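Local coordinates for protein cortical-lytic enzyme (Bacillus cereus, PDB 4S3J) that hydrolyses partially degraded cortex peptidoglycan as an N-acetylglucosaminidase during spore germination, recognising the muramic acid delta-lactam residues peculiar to spores, at residues P358-F363 with A367-Y372; L136-F141 with A156-I161; L396-G401 with E423-T428; V188-A193 with E228-F233. One frame throughout, in Å; residues are numbered along the deposited sequence.

Interaction 1 of 4, residues P358-F363 with A367-Y372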
loop_
_atom_site.group_PDB
_atom_site.type_symbol
_atom_site.label_atom_id
_atom_site.label_comp_id
_atom_site.label_asym_id
_atom_site.label_seq_id
_atom_site.Cartn_x
_atom_site.Cartn_y
_atom_site.Cartn_z
ATOM N N PRO A 358 -20.852 -9.853 11.476
ATOM C CA PRO A 358 -19.448 -10.213 11.662
ATOM C C PRO A 358 -18.638 -9.988 10.399
ATOM O O PRO A 358 -19.207 -9.915 9.282
ATOM C CB PRO A 358 -19.502 -11.703 11.994
ATOM C CG PRO A 358 -20.707 -12.194 11.262
ATOM C CD PRO A 358 -21.701 -11.055 11.306
ATOM N N ILE A 359 -17.331 -9.849 10.586
ATOM C CA ILE A 359 -16.400 -9.739 9.470
ATOM C C ILE A 359 -15.924 -11.140 9.116
ATOM O O ILE A 359 -15.483 -11.898 9.984
ATOM C CB ILE A 359 -15.212 -8.839 9.828
ATOM C CG1 ILE A 359 -15.679 -7.395 10.064
ATOM C CG2 ILE A 359 -14.151 -8.878 8.734
ATOM C CD1 ILE A 359 -14.753 -6.575 10.872
ATOM N N ARG A 360 -16.060 -11.504 7.848
ATOM C CA ARG A 360 -15.608 -12.777 7.327
ATOM C C ARG A 360 -14.271 -12.601 6.619
ATOM O O ARG A 360 -13.873 -11.481 6.310
ATOM C CB ARG A 360 -16.636 -13.347 6.364
ATOM C CG ARG A 360 -17.908 -13.824 7.060
ATOM C CD ARG A 360 -19.126 -13.318 6.379
ATOM N NE ARG A 360 -19.244 -13.819 5.019
ATOM C CZ ARG A 360 -19.923 -13.204 4.049
ATOM N NH1 ARG A 360 -19.963 -13.742 2.836
ATOM N NH2 ARG A 360 -20.548 -12.047 4.277
ATOM N N TYR A 361 -13.577 -13.708 6.373
ATOM C CA TYR A 361 -12.263 -13.659 5.719
ATOM C C TYR A 361 -12.154 -14.681 4.594
ATOM O O TYR A 361 -12.397 -15.859 4.780
ATOM C CB TYR A 361 -11.159 -13.897 6.739
ATOM C CG TYR A 361 -9.796 -13.489 6.240
ATOM C CD1 TYR A 361 -9.388 -12.163 6.289
ATOM C CD2 TYR A 361 -8.931 -14.427 5.680
ATOM C CE1 TYR A 361 -8.140 -11.785 5.827
ATOM C CE2 TYR A 361 -7.675 -14.054 5.202
ATOM C CZ TYR A 361 -7.285 -12.738 5.280
ATOM O OH TYR A 361 -6.048 -12.341 4.803
ATOM N N ASP A 362 -11.824 -14.188 3.409
ATOM C CA ASP A 362 -11.633 -15.025 2.226
ATOM C C ASP A 362 -10.169 -15.468 2.182
ATOM O O ASP A 362 -9.284 -14.651 1.952
ATOM C CB ASP A 362 -12.042 -14.234 0.969
ATOM C CG ASP A 362 -11.909 -15.035 -0.325
ATOM O OD1 ASP A 362 -11.014 -15.871 -0.455
ATOM O OD2 ASP A 362 -12.725 -14.820 -1.242
ATOM N N PHE A 363 -9.914 -16.752 2.438
ATOM C CA PHE A 363 -8.535 -17.250 2.524
ATOM C C PHE A 363 -7.865 -17.442 1.160
ATOM O O PHE A 363 -6.643 -17.601 1.093
ATOM C CB PHE A 363 -8.519 -18.564 3.310
ATOM C CG PHE A 363 -8.743 -18.369 4.783
ATOM C CD1 PHE A 363 -10.025 -18.326 5.305
ATOM C CD2 PHE A 363 -7.675 -18.179 5.644
ATOM C CE1 PHE A 363 -10.232 -18.114 6.647
ATOM C CE2 PHE A 363 -7.883 -17.963 6.986
ATOM C CZ PHE A 363 -9.147 -17.932 7.490
ATOM N N ALA A 367 -8.469 -11.585 2.107
ATOM C CA ALA A 367 -9.130 -10.307 2.333
ATOM C C ALA A 367 -10.384 -10.444 3.189
ATOM O O ALA A 367 -11.126 -11.436 3.059
ATOM C CB ALA A 367 -9.498 -9.670 1.025
ATOM N N PRO A 368 -10.618 -9.456 4.063
ATOM C CA PRO A 368 -11.842 -9.430 4.870
ATOM C C PRO A 368 -13.008 -8.832 4.102
ATOM O O PRO A 368 -12.816 -7.993 3.217
ATOM C CB PRO A 368 -11.457 -8.542 6.044
ATOM C CG PRO A 368 -10.487 -7.553 5.424
ATOM C CD PRO A 368 -9.694 -8.360 4.433
ATOM N N HIS A 369 -14.215 -9.232 4.472
ATOM C CA HIS A 369 -15.429 -8.788 3.801
ATOM C C HIS A 369 -16.659 -9.080 4.632
ATOM O O HIS A 369 -16.627 -9.887 5.542
ATOM C CB HIS A 369 -15.556 -9.466 2.442
ATOM C CG HIS A 369 -15.672 -10.953 2.514
ATOM N ND1 HIS A 369 -16.864 -11.616 2.285
ATOM C CD2 HIS A 369 -14.758 -11.908 2.812
ATOM C CE1 HIS A 369 -16.670 -12.916 2.427
ATOM N NE2 HIS A 369 -15.403 -13.122 2.735
ATOM N N PHE A 370 -17.761 -8.418 4.297
ATOM C CA PHE A 370 -19.040 -8.683 4.944
ATOM C C PHE A 370 -20.176 -8.085 4.134
ATOM O O PHE A 370 -19.950 -7.278 3.216
ATOM C CB PHE A 370 -19.092 -8.149 6.388
ATOM C CG PHE A 370 -18.821 -6.682 6.519
ATOM C CD1 PHE A 370 -17.515 -6.212 6.668
ATOM C CD2 PHE A 370 -19.861 -5.755 6.498
ATOM C CE1 PHE A 370 -17.253 -4.870 6.775
ATOM C CE2 PHE A 370 -19.602 -4.416 6.615
ATOM C CZ PHE A 370 -18.304 -3.964 6.746
ATOM N N ASN A 371 -21.395 -8.513 4.452
ATOM C CA ASN A 371 -22.615 -7.973 3.842
ATOM C C ASN A 371 -23.561 -7.507 4.945
ATOM O O ASN A 371 -23.603 -8.099 6.044
ATOM C CB ASN A 371 -23.327 -9.007 2.975
ATOM C CG ASN A 371 -22.521 -9.436 1.765
ATOM O OD1 ASN A 371 -21.430 -10.013 1.898
ATOM N ND2 ASN A 371 -23.093 -9.243 0.581
ATOM N N TYR A 372 -24.346 -6.472 4.659
ATOM C CA TYR A 372 -25.306 -5.958 5.629
ATOM C C TYR A 372 -26.506 -5.337 4.924
ATOM O O TYR A 372 -26.445 -5.080 3.722
ATOM C CB TYR A 372 -24.639 -4.934 6.552
ATOM C CG TYR A 372 -24.251 -3.596 5.947
ATOM C CD1 TYR A 372 -25.144 -2.528 5.934
ATOM C CD2 TYR A 372 -22.976 -3.383 5.418
ATOM C CE1 TYR A 372 -24.783 -1.277 5.399
ATOM C CE2 TYR A 372 -22.605 -2.132 4.882
ATOM C CZ TYR A 372 -23.518 -1.082 4.881
ATOM O OH TYR A 372 -23.176 0.165 4.351
HETATM O O HOH W 1 -15.064 -15.852 3.155
#
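R360 and H369 bury the most surface in this contact, facing each other as a hydrogen-bonded pair of the antiparallel hairpin formed by strands 360-362 and 367-373. R360 N gives to H369 O at 2.9 Å, and H369 N returns a bond to R360 O; in the next such pair D362 N donates to A367 O. With chi1 at 62°, H369 holds its ring between its own backbone N and carbonyl carbon, stacked with W383 of strand 379-383. The R360 side chain, bent at chi2 and chi3, is held by CB over the imidazole face (CH-pi), by CE1 of H369 over one guanidinium face, 3.4 Å from NH1 with the planes 66° apart, and by one long hydrogen bond from NH2 to N371 OD1 (3.3 Å). N371 ND2 turns to Q379 and E381. A water 2.8 Å from H369 NE2 also gives a weak bond to Y361 O. The guanidinium would tend to disfavour a protonated H369 and the D362 carboxylate to favour it, so the contact does not settle the charge.

Interaction 2 of 4, residues L136-F141 with A156-I161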
loop_
_atom_site.group_PDB
_atom_site.type_symbol
_atom_site.label_atom_id
_atom_site.label_comp_id
_atom_site.label_asym_id
_atom_site.label_seq_id
_atom_site.Cartn_x
_atom_site.Cartn_y
_atom_site.Cartn_z
ATOM N N LEU A 136 7.802 10.158 0.708
ATOM C CA LEU A 136 6.474 10.774 0.744
ATOM C C LEU A 136 6.177 11.351 -0.632
ATOM O O LEU A 136 6.970 12.148 -1.158
ATOM C CB LEU A 136 6.401 11.859 1.811
ATOM C CG LEU A 136 5.081 12.628 1.911
ATOM C CD1 LEU A 136 3.905 11.696 2.307
ATOM C CD2 LEU A 136 5.209 13.776 2.892
ATOM N N ALA A 137 5.047 10.952 -1.205
ATOM C CA ALA A 137 4.685 11.313 -2.579
ATOM C C ALA A 137 3.470 12.213 -2.647
ATOM O O ALA A 137 2.332 11.730 -2.581
ATOM C CB ALA A 137 4.428 10.063 -3.405
ATOM N N TYR A 138 3.697 13.515 -2.814
ATOM C CA TYR A 138 2.611 14.470 -2.909
ATOM C C TYR A 138 2.076 14.509 -4.339
ATOM O O TYR A 138 2.737 14.964 -5.277
ATOM C CB TYR A 138 3.076 15.842 -2.411
ATOM C CG TYR A 138 1.986 16.899 -2.295
ATOM C CD1 TYR A 138 0.647 16.574 -2.382
ATOM C CD2 TYR A 138 2.316 18.237 -2.126
ATOM C CE1 TYR A 138 -0.330 17.547 -2.294
ATOM C CE2 TYR A 138 1.339 19.206 -2.014
ATOM C CZ TYR A 138 0.031 18.864 -2.112
ATOM O OH TYR A 138 -0.952 19.840 -2.019
ATOM N N PHE A 139 0.856 14.007 -4.490
ATOM C CA PHE A 139 0.220 13.837 -5.787
ATOM C C PHE A 139 -0.624 15.069 -6.109
ATOM O O PHE A 139 -1.611 15.305 -5.390
ATOM C CB PHE A 139 -0.673 12.588 -5.760
ATOM C CG PHE A 139 -1.155 12.149 -7.122
ATOM C CD1 PHE A 139 -2.248 12.746 -7.709
ATOM C CD2 PHE A 139 -0.542 11.091 -7.780
ATOM C CE1 PHE A 139 -2.700 12.329 -8.965
ATOM C CE2 PHE A 139 -0.999 10.679 -9.014
ATOM C CZ PHE A 139 -2.069 11.289 -9.597
ATOM N N SER A 140 -0.310 15.880 -7.134
ATOM C CA SER A 140 0.854 15.773 -8.030
ATOM C C SER A 140 1.172 17.146 -8.637
ATOM O O SER A 140 0.407 18.085 -8.492
ATOM C CB SER A 140 0.584 14.788 -9.176
ATOM O OG SER A 140 -0.312 15.365 -10.113
ATOM N N PHE A 141 2.318 17.239 -9.291
ATOM C CA PHE A 141 2.639 18.334 -10.213
ATOM C C PHE A 141 2.153 17.924 -11.591
ATOM O O PHE A 141 2.541 16.862 -12.079
ATOM C CB PHE A 141 4.138 18.584 -10.274
ATOM C CG PHE A 141 4.726 19.213 -9.043
ATOM C CD1 PHE A 141 4.810 18.493 -7.852
ATOM C CD2 PHE A 141 5.233 20.503 -9.078
ATOM C CE1 PHE A 141 5.367 19.061 -6.732
ATOM C CE2 PHE A 141 5.799 21.073 -7.941
ATOM C CZ PHE A 141 5.866 20.347 -6.773
ATOM N N ALA A 156 5.763 23.410 -0.192
ATOM C CA ALA A 156 6.892 23.594 0.721
ATOM C C ALA A 156 6.592 22.995 2.095
ATOM O O ALA A 156 7.469 22.398 2.720
ATOM C CB ALA A 156 7.246 25.068 0.847
ATOM N N LYS A 157 5.366 23.178 2.571
ATOM C CA LYS A 157 4.944 22.626 3.859
ATOM C C LYS A 157 5.078 21.106 3.894
ATOM O O LYS A 157 5.583 20.534 4.868
ATOM C CB LYS A 157 3.489 23.017 4.158
ATOM C CG LYS A 157 2.937 22.477 5.486
ATOM C CD LYS A 157 1.478 22.872 5.727
ATOM C CE LYS A 157 1.307 24.377 5.901
ATOM N NZ LYS A 157 -0.107 24.756 6.181
ATOM N N ILE A 158 4.586 20.456 2.843
ATOM C CA ILE A 158 4.575 18.996 2.775
ATOM C C ILE A 158 5.995 18.447 2.614
ATOM O O ILE A 158 6.370 17.485 3.268
ATOM C CB ILE A 158 3.667 18.521 1.624
ATOM C CG1 ILE A 158 2.217 18.997 1.851
ATOM C CG2 ILE A 158 3.700 17.015 1.476
ATOM C CD1 ILE A 158 1.579 18.520 3.145
ATOM N N ALA A 159 6.805 19.073 1.768
ATOM C CA ALA A 159 8.190 18.633 1.600
ATOM C C ALA A 159 8.973 18.769 2.894
ATOM O O ALA A 159 9.811 17.925 3.208
ATOM C CB ALA A 159 8.878 19.412 0.498
ATOM N N ASN A 160 8.716 19.841 3.638
ATOM C CA ASN A 160 9.432 20.075 4.887
ATOM C C ASN A 160 9.063 19.036 5.947
ATOM O O ASN A 160 9.911 18.622 6.742
ATOM C CB ASN A 160 9.141 21.477 5.425
ATOM C CG ASN A 160 10.038 21.854 6.594
ATOM O OD1 ASN A 160 11.231 21.554 6.601
ATOM N ND2 ASN A 160 9.456 22.498 7.599
ATOM N N ILE A 161 7.803 18.615 5.961
ATOM C CA ILE A 161 7.379 17.555 6.872
ATOM C C ILE A 161 8.217 16.308 6.600
ATOM O O ILE A 161 8.725 15.662 7.517
ATOM C CB ILE A 161 5.875 17.242 6.724
ATOM C CG1 ILE A 161 5.044 18.368 7.345
ATOM C CG2 ILE A 161 5.508 15.905 7.388
ATOM C CD1 ILE A 161 3.555 18.258 7.089
#
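I158 projects from helix 155-164 onto two residues of strand 135-143, L136 and Y138, which lie two apart and so present their side chains on the same side of the strand. The close part of the contact is small and wholly apolar. CG2 of I158 meets CD2 of L136 at 3.8 Å, the two side chains crossing at about a right angle. The other branch, CG1, approaches CE2 of Y138 at 4.0 Å, oblique to the ring, and CB of I158 lies equally far from CD2 of Y138. Chi1 of -61° sets CG1 beside the backbone N of I158 and leaves CG2 opposite that nitrogen; CG2 thereby wedges between L136 and Y138, while CG1 goes to the tyrosine alone. L111 of strand 104-111 also touches both I158 and Y138, and I410 adds to the packing on L136.

Away from this patch the contact thins quickly: I161 points toward the strand without touching it, and A156, K157 and N160 belong to the exposed side of the helix, where K157 forms a salt bridge with E154. The buried hydroxyl of Y138 is satisfied by the carbonyl of T153, just ahead of the helix. Helix and barrel strand are therefore held here by apolar packing and the burial of hydrophobic surface, with no polar bond across, and the polar end of the tyrosine is tied to the connection leading into the helix.

Interaction 3 of 4, residues L396-G401 with E423-T428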
loop_
_atom_site.group_PDB
_atom_site.type_symbol
_atom_site.label_atom_id
_atom_site.label_comp_id
_atom_site.label_asym_id
_atom_site.label_seq_id
_atom_site.Cartn_x
_atom_site.Cartn_y
_atom_site.Cartn_z
ATOM N N LEU A 396 4.380 -12.100 1.338
ATOM C CA LEU A 396 4.596 -12.214 -0.106
ATOM C C LEU A 396 5.837 -11.423 -0.548
ATOM O O LEU A 396 6.636 -11.903 -1.372
ATOM C CB LEU A 396 3.362 -11.736 -0.855
ATOM C CG LEU A 396 3.456 -11.677 -2.384
ATOM C CD1 LEU A 396 3.696 -13.085 -2.952
ATOM C CD2 LEU A 396 2.208 -11.077 -2.981
ATOM N N MET A 397 6.006 -10.222 0.004
ATOM C CA MET A 397 7.164 -9.383 -0.313
ATOM C C MET A 397 8.441 -10.115 0.062
ATOM O O MET A 397 9.411 -10.117 -0.695
ATOM C CB MET A 397 7.097 -8.050 0.425
ATOM C CG MET A 397 5.945 -7.143 -0.026
ATOM S SD MET A 397 5.729 -5.724 1.085
ATOM C CE MET A 397 7.367 -4.982 1.010
ATOM N N LYS A 398 8.425 -10.740 1.225
ATOM C CA LYS A 398 9.586 -11.494 1.689
ATOM C C LYS A 398 9.906 -12.651 0.752
ATOM O O LYS A 398 11.074 -12.851 0.378
ATOM C CB LYS A 398 9.348 -12.027 3.113
ATOM C CG LYS A 398 9.174 -10.931 4.158
ATOM C CD LYS A 398 8.802 -11.494 5.508
ATOM C CE LYS A 398 8.232 -10.409 6.449
ATOM N NZ LYS A 398 8.034 -10.980 7.833
ATOM N N GLU A 399 8.884 -13.418 0.387
ATOM C CA GLU A 399 9.076 -14.574 -0.475
ATOM C C GLU A 399 9.636 -14.160 -1.826
ATOM O O GLU A 399 10.521 -14.821 -2.359
ATOM C CB GLU A 399 7.765 -15.327 -0.674
ATOM C CG GLU A 399 7.208 -15.991 0.569
ATOM C CD GLU A 399 5.786 -16.483 0.361
ATOM O OE1 GLU A 399 5.040 -15.848 -0.413
ATOM O OE2 GLU A 399 5.401 -17.497 0.969
ATOM N N GLN A 400 9.114 -13.064 -2.373
ATOM C CA GLN A 400 9.483 -12.623 -3.722
ATOM C C GLN A 400 10.755 -11.781 -3.737
ATOM O O GLN A 400 11.349 -11.571 -4.799
ATOM C CB GLN A 400 8.328 -11.840 -4.351
ATOM C CG GLN A 400 7.096 -12.678 -4.591
ATOM C CD GLN A 400 7.328 -13.748 -5.640
ATOM O OE1 GLN A 400 8.033 -13.522 -6.624
ATOM N NE2 GLN A 400 6.753 -14.921 -5.427
ATOM N N GLY A 401 11.187 -11.308 -2.572
ATOM C CA GLY A 401 12.425 -10.559 -2.469
ATOM C C GLY A 401 12.408 -9.186 -3.133
ATOM O O GLY A 401 13.432 -8.721 -3.621
ATOM N N GLU A 423 7.117 -3.807 12.797
ATOM C CA GLU A 423 7.364 -5.085 13.457
ATOM C C GLU A 423 8.023 -6.066 12.494
ATOM O O GLU A 423 8.896 -6.847 12.876
ATOM C CB GLU A 423 6.061 -5.687 13.978
ATOM C CG GLU A 423 5.486 -4.963 15.181
ATOM C CD GLU A 423 6.331 -5.113 16.443
ATOM O OE1 GLU A 423 6.878 -6.215 16.695
ATOM O OE2 GLU A 423 6.452 -4.118 17.178
ATOM N N ASN A 424 7.646 -5.972 11.225
ATOM C CA ASN A 424 8.092 -6.942 10.224
ATOM C C ASN A 424 9.433 -6.656 9.600
ATOM O O ASN A 424 10.126 -7.579 9.206
ATOM C CB ASN A 424 7.069 -7.027 9.091
ATOM C CG ASN A 424 5.991 -8.051 9.352
ATOM O OD1 ASN A 424 6.093 -9.197 8.924
ATOM N ND2 ASN A 424 4.925 -7.638 10.038
ATOM N N PHE A 425 9.743 -5.369 9.481
ATOM C CA PHE A 425 10.854 -4.868 8.695
ATOM C C PHE A 425 11.625 -3.771 9.394
ATOM O O PHE A 425 11.093 -3.050 10.239
ATOM C CB PHE A 425 10.368 -4.267 7.363
ATOM C CG PHE A 425 9.602 -5.215 6.470
ATOM C CD1 PHE A 425 10.243 -6.242 5.805
ATOM C CD2 PHE A 425 8.236 -5.036 6.263
ATOM C CE1 PHE A 425 9.541 -7.088 4.974
ATOM C CE2 PHE A 425 7.536 -5.873 5.420
ATOM C CZ PHE A 425 8.183 -6.895 4.779
ATOM N N THR A 426 12.872 -3.590 8.964
ATOM C CA THR A 426 13.598 -2.371 9.249
ATOM C C THR A 426 13.291 -1.383 8.140
ATOM O O THR A 426 13.505 -1.685 6.985
ATOM C CB THR A 426 15.104 -2.630 9.324
ATOM O OG1 THR A 426 15.361 -3.520 10.415
ATOM C CG2 THR A 426 15.853 -1.359 9.541
ATOM N N ILE A 427 12.711 -0.243 8.481
ATOM C CA ILE A 427 12.305 0.724 7.453
ATOM C C ILE A 427 13.497 1.611 7.107
ATOM O O ILE A 427 14.034 2.314 7.959
ATOM C CB ILE A 427 11.109 1.573 7.927
ATOM C CG1 ILE A 427 9.918 0.645 8.218
ATOM C CG2 ILE A 427 10.765 2.651 6.919
ATOM C CD1 ILE A 427 8.795 1.313 8.894
ATOM N N THR A 428 13.891 1.579 5.842
ATOM C CA THR A 428 15.019 2.356 5.362
ATOM C C THR A 428 14.722 3.846 5.408
ATOM O O THR A 428 13.681 4.292 4.922
ATOM C CB THR A 428 15.359 1.948 3.935
ATOM O OG1 THR A 428 15.763 0.576 3.919
ATOM C CG2 THR A 428 16.480 2.815 3.347
#
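The last turns of helix 387-400 approach the point where helix 415-424 ends, F425 being the first residue to leave helical geometry, and the backbones stay apart, the nearest CA atoms, of K398 and F425, being 9.7 Å from each other. Side chains bridge that gap. K398, extended beyond CG, runs past the F425 ring, with CG and CE each 3.9 Å from CE1 of F425. Its NZ is 5.5 Å from the ring centroid, at most a weak cation-pi attraction. From there the ammonium donates to N424 OD1 at 2.9 Å, in the carbonyl plane and on a lone pair. M397 adds a lighter touch, its CE 4.3 Å from CZ of F425, whose ring also meets F394 edge-to-face. K398 NZ has further acceptors in N71 OD1 and Q68 O, and N424 OD1 a second donor in Q391. The lysine's positive charge is probably stabilised by three neutral oxygens; with N424 on helix 415-424 and Q68 and N71 in the second LysM domain, the lysine links the two.

Interaction 4 of 4, residues V188-A193 with E228-F233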
loop_
_atom_site.group_PDB
_atom_site.type_symbol
_atom_site.label_atom_id
_atom_site.label_comp_id
_atom_site.label_asym_id
_atom_site.label_seq_id
_atom_site.Cartn_x
_atom_site.Cartn_y
_atom_site.Cartn_z
ATOM N N VAL A 188 3.004 15.709 -27.005
ATOM C CA VAL A 188 3.763 16.945 -27.166
ATOM C C VAL A 188 5.115 16.832 -26.474
ATOM O O VAL A 188 6.149 17.045 -27.091
ATOM C CB VAL A 188 2.995 18.179 -26.620
ATOM C CG1 VAL A 188 3.863 19.417 -26.713
ATOM C CG2 VAL A 188 1.705 18.390 -27.399
ATOM N N ILE A 189 5.099 16.495 -25.189
ATOM C CA ILE A 189 6.319 16.443 -24.381
ATOM C C ILE A 189 7.307 15.381 -24.850
ATOM O O ILE A 189 8.518 15.605 -24.822
ATOM C CB ILE A 189 5.981 16.221 -22.898
ATOM C CG1 ILE A 189 5.303 17.489 -22.368
ATOM C CG2 ILE A 189 7.239 15.930 -22.079
ATOM C CD1 ILE A 189 4.771 17.361 -20.963
ATOM N N LEU A 190 6.800 14.232 -25.283
ATOM C CA LEU A 190 7.689 13.141 -25.685
ATOM C C LEU A 190 8.213 13.294 -27.120
ATOM O O LEU A 190 9.166 12.602 -27.500
ATOM C CB LEU A 190 6.974 11.797 -25.528
ATOM C CG LEU A 190 6.584 11.428 -24.093
ATOM C CD1 LEU A 190 5.840 10.106 -24.090
ATOM C CD2 LEU A 190 7.797 11.365 -23.156
ATOM N N ARG A 191 7.617 14.187 -27.913
ATOM C CA ARG A 191 8.010 14.301 -29.318
ATOM C C ARG A 191 8.697 15.604 -29.707
ATOM O O ARG A 191 9.370 15.642 -30.733
ATOM C CB ARG A 191 6.802 14.109 -30.238
ATOM C CG ARG A 191 6.177 12.732 -30.124
ATOM C CD ARG A 191 5.018 12.537 -31.110
ATOM N NE ARG A 191 4.487 11.188 -30.972
ATOM C CZ ARG A 191 3.836 10.516 -31.911
ATOM N NH1 ARG A 191 3.659 11.032 -33.123
ATOM N NH2 ARG A 191 3.427 9.283 -31.657
ATOM N N ASP A 192 8.556 16.658 -28.911
ATOM C CA ASP A 192 9.173 17.936 -29.254
ATOM C C ASP A 192 10.408 18.190 -28.400
ATOM O O ASP A 192 10.309 18.357 -27.186
ATOM C CB ASP A 192 8.182 19.085 -29.097
ATOM C CG ASP A 192 8.729 20.369 -29.637
ATOM O OD1 ASP A 192 8.581 20.604 -30.851
ATOM O OD2 ASP A 192 9.357 21.112 -28.863
ATOM N N ALA A 193 11.577 18.223 -29.037
ATOM C CA ALA A 193 12.822 18.276 -28.292
ATOM C C ALA A 193 12.979 19.586 -27.520
ATOM O O ALA A 193 13.496 19.593 -26.399
ATOM C CB ALA A 193 14.002 18.071 -29.235
ATOM N N GLU A 228 8.370 3.986 -27.194
ATOM C CA GLU A 228 9.810 4.200 -27.246
ATOM C C GLU A 228 10.186 5.658 -26.957
ATOM O O GLU A 228 11.247 5.903 -26.378
ATOM C CB GLU A 228 10.368 3.751 -28.598
ATOM C CG GLU A 228 11.862 3.958 -28.735
ATOM C CD GLU A 228 12.670 3.287 -27.628
ATOM O OE1 GLU A 228 12.245 2.227 -27.100
ATOM O OE2 GLU A 228 13.734 3.845 -27.282
ATOM N N ALA A 229 9.327 6.617 -27.333
ATOM C CA ALA A 229 9.562 8.026 -27.000
ATOM C C ALA A 229 9.548 8.244 -25.475
ATOM O O ALA A 229 10.283 9.082 -24.948
ATOM C CB ALA A 229 8.527 8.931 -27.694
ATOM N N TYR A 230 8.710 7.498 -24.763
ATOM C CA TYR A 230 8.690 7.564 -23.304
ATOM C C TYR A 230 10.003 6.981 -22.753
ATOM O O TYR A 230 10.630 7.564 -21.867
ATOM C CB TYR A 230 7.479 6.802 -22.741
ATOM C CG TYR A 230 7.195 6.983 -21.255
ATOM C CD1 TYR A 230 7.829 7.967 -20.498
ATOM C CD2 TYR A 230 6.292 6.158 -20.613
ATOM C CE1 TYR A 230 7.557 8.121 -19.140
ATOM C CE2 TYR A 230 6.019 6.301 -19.242
ATOM C CZ TYR A 230 6.653 7.291 -18.522
ATOM O OH TYR A 230 6.397 7.453 -17.182
ATOM N N ASN A 231 10.415 5.833 -23.279
ATOM C CA ASN A 231 11.710 5.259 -22.898
ATOM C C ASN A 231 12.847 6.250 -23.115
ATOM O O ASN A 231 13.688 6.433 -22.239
ATOM C CB ASN A 231 12.004 3.963 -23.666
ATOM C CG ASN A 231 11.031 2.862 -23.349
ATOM O OD1 ASN A 231 10.415 2.854 -22.280
ATOM N ND2 ASN A 231 10.890 1.909 -24.268
ATOM N N ARG A 232 12.864 6.920 -24.269
ATOM C CA ARG A 232 13.914 7.902 -24.547
ATOM C C ARG A 232 13.849 9.080 -23.595
ATOM O O ARG A 232 14.879 9.583 -23.159
ATOM C CB ARG A 232 13.838 8.427 -25.982
ATOM C CG ARG A 232 14.142 7.435 -27.069
ATOM C CD ARG A 232 14.443 8.175 -28.357
ATOM N NE ARG A 232 13.282 8.937 -28.820
ATOM C CZ ARG A 232 12.326 8.448 -29.606
ATOM N NH1 ARG A 232 12.396 7.193 -30.037
ATOM N NH2 ARG A 232 11.304 9.218 -29.971
ATOM N N PHE A 233 12.641 9.548 -23.288
ATOM C CA PHE A 233 12.506 10.618 -22.315
ATOM C C PHE A 233 13.100 10.196 -20.970
ATOM O O PHE A 233 13.839 10.956 -20.349
ATOM C CB PHE A 233 11.033 11.016 -22.150
ATOM C CG PHE A 233 10.780 11.931 -20.990
ATOM C CD1 PHE A 233 11.248 13.232 -21.000
ATOM C CD2 PHE A 233 10.050 11.494 -19.889
ATOM C CE1 PHE A 233 11.008 14.082 -19.937
ATOM C CE2 PHE A 233 9.803 12.346 -18.823
ATOM C CZ PHE A 233 10.282 13.636 -18.848
HETATM O O HOH W 2 11.134 11.292 -26.096
#
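Two aromatic rings, Y230 and F233 of helix 227-240, meet L190 of helix 183-191, whose CD2 approaches each of them obliquely. Elsewhere the F233 ring meets F217 edge-to-face, and that of Y230 lies against F219 with the planes at about 35°. A third flat group, the guanidinium of R232, folds back along its own helix, with A229 CA and E228 O over one face.

L190 reaches the other helix chiefly through its two methyls. CD2 presses on CB of F233 at 3.4 Å, a tight approach, and lies 3.7 Å from CG of F233; CD1 meets CB of Y230 at 3.9 Å. F233 and Y230 both turn CG opposite the backbone N (chi1 169° and -170°), which sends their rings to the same side of the helix. Near the backbone, CB of A229 packs on CB of L190 at 3.9 Å, and this small residue lets the CA atoms of L190 and A229 come within 5.6 Å. No direct hydrogen bond crosses; one water donates to both L190 O (2.7 Å) and A229 O (2.6 Å), stitching the two carbonyls together.

The exposed R191 forms a salt bridge with D226, just ahead of helix 227-240. F233 also packs on Q196 and I200 of helix 193-210, Y230 touches helix 269-275, and the Y230 side chain lies about 8 Å from that of E220, the probable proton donor just beyond the end of strand 214-218.

The contacts lie in different parts of the glycoside hydrolase. Interaction 1, the one partly buried contact and the largest, is a hairpin held by backbone bonds and charged or polar side chains. Interactions 2, 3 and 4 are buried. Interaction 2 is purely apolar packing of helix on strand, interaction 4 joins two helices through a leucine and one shared water, and interaction 3 mixes aromatic packing with a lysine-amide bond. Helix 387-400 relates interactions 1 and 3: it supplies half of the latter, and its R388 and S389 touch I359, Y361 and P368 in the former. Strand 104-111 likewise touches residues of interactions 2 and 3. Interactions 1 and 4 are farthest apart, their centres 46 Å from each other.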